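PDB 4PYR: putative branched-chain amino acid ABC transporter from Chromobacterium violaceum, which probably acts as a periplasmic-binding-protein-like lipoprotein with enzyme-regulator activity, and holds glutathione in the cleft between its two lobes. Local coordinates for residues P82-N87 and I255-L260. Sequence-based numbering, arbitrary orientation.
Sequences PTLALN and IDAYRL. With GSH (glutathione), chain B.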
loop_
_atom_site.group_PDB
_atom_site.type_symbol
_atom_site.label_atom_id
_atom_site.label_comp_id
_atom_site.label_asym_id
_atom_site.label_seq_id
_atom_site.Cartn_x
_atom_site.Cartn_y
_atom_site.Cartn_z
ATOM N N PRO A 82 -9.313 -9.278 17.576
ATOM C CA PRO A 82 -8.885 -9.044 16.213
ATOM C C PRO A 82 -8.009 -7.826 16.167
ATOM O O PRO A 82 -8.405 -6.787 16.699
ATOM C CB PRO A 82 -10.194 -8.877 15.459
ATOM C CG PRO A 82 -11.198 -9.611 16.250
ATOM C CD PRO A 82 -10.780 -9.369 17.677
ATOM N N THR A 83 -6.820 -7.973 15.577
ATOM C CA THR A 83 -5.838 -6.904 15.607
ATOM C C THR A 83 -5.304 -6.681 14.220
ATOM O O THR A 83 -4.840 -7.601 13.564
ATOM C CB THR A 83 -4.743 -7.280 16.606
ATOM O OG1 THR A 83 -5.355 -7.418 17.876
ATOM C CG2 THR A 83 -3.673 -6.251 16.696
ATOM N N LEU A 84 -5.460 -5.428 13.775
ATOM C CA LEU A 84 -5.050 -5.030 12.437
ATOM C C LEU A 84 -3.746 -4.273 12.519
ATOM O O LEU A 84 -3.726 -3.029 12.651
ATOM C CB LEU A 84 -6.147 -4.177 11.779
ATOM C CG LEU A 84 -5.866 -3.913 10.321
ATOM C CD1 LEU A 84 -5.994 -5.120 9.425
ATOM C CD2 LEU A 84 -6.842 -2.812 9.907
ATOM N N ALA A 85 -2.643 -5.009 12.425
ATOM C CA ALA A 85 -1.330 -4.376 12.302
ATOM C C ALA A 85 -1.184 -3.638 10.973
ATOM O O ALA A 85 -1.775 -3.988 9.960
ATOM C CB ALA A 85 -0.230 -5.412 12.480
ATOM N N LEU A 86 -0.353 -2.588 10.990
ATOM C CA LEU A 86 -0.199 -1.773 9.798
ATOM C C LEU A 86 1.170 -1.939 9.190
ATOM O O LEU A 86 1.724 -1.020 8.584
ATOM C CB LEU A 86 -0.513 -0.307 10.129
ATOM C CG LEU A 86 -1.950 -0.033 10.630
ATOM C CD1 LEU A 86 -2.155 1.461 10.918
ATOM C CD2 LEU A 86 -2.967 -0.502 9.601
ATOM N N ASN A 87 1.719 -3.129 9.378
ATOM C CA ASN A 87 2.923 -3.569 8.696
ATOM C C ASN A 87 2.793 -5.071 8.518
ATOM O O ASN A 87 1.880 -5.671 9.064
ATOM C CB ASN A 87 4.196 -3.168 9.477
ATOM C CG ASN A 87 5.438 -3.308 8.626
ATOM O OD1 ASN A 87 5.908 -4.424 8.315
ATOM N ND2 ASN A 87 5.936 -2.192 8.190
ATOM N N ILE A 255 -8.186 5.622 7.202
ATOM C CA ILE A 255 -9.606 5.482 6.919
ATOM C C ILE A 255 -9.912 4.001 6.773
ATOM O O ILE A 255 -10.866 3.513 7.399
ATOM C CB ILE A 255 -10.006 6.222 5.639
ATOM C CG1 ILE A 255 -9.935 7.735 5.924
ATOM C CG2 ILE A 255 -11.371 5.779 5.128
ATOM C CD1 ILE A 255 -10.087 8.576 4.703
ATOM N N ASP A 256 -9.225 3.306 5.903
ATOM C CA ASP A 256 -9.555 1.860 5.709
ATOM C C ASP A 256 -9.267 0.999 6.941
ATOM O O ASP A 256 -9.965 -0.010 7.133
ATOM C CB ASP A 256 -8.838 1.297 4.503
ATOM C CG ASP A 256 -9.512 1.648 3.188
ATOM O OD1 ASP A 256 -10.614 2.243 3.162
ATOM O OD2 ASP A 256 -8.940 1.297 2.156
ATOM N N ALA A 257 -8.314 1.391 7.781
ATOM C CA ALA A 257 -8.018 0.612 9.021
ATOM C C ALA A 257 -9.251 0.701 9.946
ATOM O O ALA A 257 -9.669 -0.305 10.535
ATOM C CB ALA A 257 -6.762 1.146 9.725
ATOM N N TYR A 258 -9.811 1.916 10.094
ATOM C CA TYR A 258 -11.010 2.112 10.829
ATOM C C TYR A 258 -12.117 1.206 10.251
ATOM O O TYR A 258 -12.775 0.468 11.003
ATOM C CB TYR A 258 -11.487 3.542 10.757
ATOM C CG TYR A 258 -12.835 3.676 11.423
ATOM C CD1 TYR A 258 -12.923 3.953 12.750
ATOM C CD2 TYR A 258 -14.036 3.552 10.703
ATOM C CE1 TYR A 258 -14.176 4.112 13.377
ATOM C CE2 TYR A 258 -15.270 3.677 11.316
ATOM C CZ TYR A 258 -15.326 3.942 12.647
ATOM O OH TYR A 258 -16.545 4.040 13.291
ATOM N N ARG A 259 -12.304 1.234 8.920
ATOM C CA ARG A 259 -13.403 0.505 8.309
ATOM C C ARG A 259 -13.266 -0.983 8.478
ATOM O O ARG A 259 -14.259 -1.655 8.763
ATOM C CB ARG A 259 -13.559 0.860 6.852
ATOM C CG ARG A 259 -13.844 2.372 6.647
ATOM C CD ARG A 259 -13.790 2.843 5.180
ATOM N NE ARG A 259 -14.788 2.185 4.348
ATOM C CZ ARG A 259 -14.684 1.906 3.064
ATOM N NH1 ARG A 259 -13.579 2.196 2.380
ATOM N NH2 ARG A 259 -15.687 1.340 2.434
ATOM N N LEU A 260 -12.052 -1.481 8.277
ATOM C CA LEU A 260 -11.777 -2.924 8.480
ATOM C C LEU A 260 -11.928 -3.337 9.920
ATOM O O LEU A 260 -12.495 -4.412 10.202
ATOM C CB LEU A 260 -10.389 -3.299 8.013
ATOM C CG LEU A 260 -10.179 -3.505 6.553
ATOM C CD1 LEU A 260 -8.691 -3.799 6.356
ATOM C CD2 LEU A 260 -11.003 -4.653 6.046
HETATM N N1 GSH B . 9.201 -7.390 3.783
HETATM C CA1 GSH B . 9.888 -6.265 3.186
HETATM C C1 GSH B . 11.123 -6.692 2.420
HETATM O O11 GSH B . 11.044 -7.555 1.504
HETATM O O12 GSH B . 12.212 -6.131 2.690
HETATM C CB1 GSH B . 10.268 -5.238 4.261
HETATM C CG1 GSH B . 9.082 -4.739 5.084
HETATM C CD1 GSH B . 8.115 -3.983 4.224
HETATM O OE1 GSH B . 8.274 -3.978 3.011
HETATM N N2 GSH B . 7.132 -3.348 4.900
HETATM C CA2 GSH B . 6.063 -2.537 4.303
HETATM C C2 GSH B . 6.310 -1.089 4.602
HETATM O O2 GSH B . 7.528 -0.888 4.652
HETATM C CB2 GSH B . 4.719 -3.004 4.829
HETATM S SG2 GSH B . 4.823 -4.709 5.350
HETATM N N3 GSH B . 5.361 -0.100 4.804
HETATM C CA3 GSH B . 3.878 -0.084 4.628
HETATM C C3 GSH B . 3.050 0.538 5.756
HETATM O O31 GSH B . 1.947 1.121 5.502
HETATM O O32 GSH B . 3.485 0.463 6.923
#
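Leu84 presses the methyl CD2 onto the helix through Ile255-Leu260, where its CD2 lies 3.7 Å from CA of Ala257 and 4.0 Å from CB of the same residue. Its CG is anti to the backbone N (chi1 -171°), a setting that sends the isobutyl group out from the strand to the helix. The same methyl also meets Leu260 one turn further on, with CD2 of Leu84 4.1 Å from both CB and CD1 of Leu260, and thus rests between the two helix residues. Because Ala257 ends at CB, the backbones come close there, with CA of Ala257 7.2 Å from CA of Leu84. Toward the glutathione the packing thins. Leu86, just past the strand, adds a single lighter touch, CD2 to Ala257 CB at 4.1 Å, and its side chain is also met by Val22 and Leu67. Beyond it the chain leaves the helix for the ligand: the carbonyl O of Leu86 is 2.8 Å from O32 of the glutathione, and Asn87 packs beside its cysteine portion. The polar side chains of the helix look elsewhere, Arg259 NH1 reaching Asp256 OD1 at 3.1 Å in a salt bridge while Arg259 NH2 pairs with Asp276. A late helix, 245-265, thus packs by Ala257 and Leu260 against strand 83-85, next to the edge strand 99-101 of the five-stranded parallel sheet, the alpha/beta layering of a periplasmic-binding-protein lobe, with the strand's C-terminal end leading into the ligand pocket.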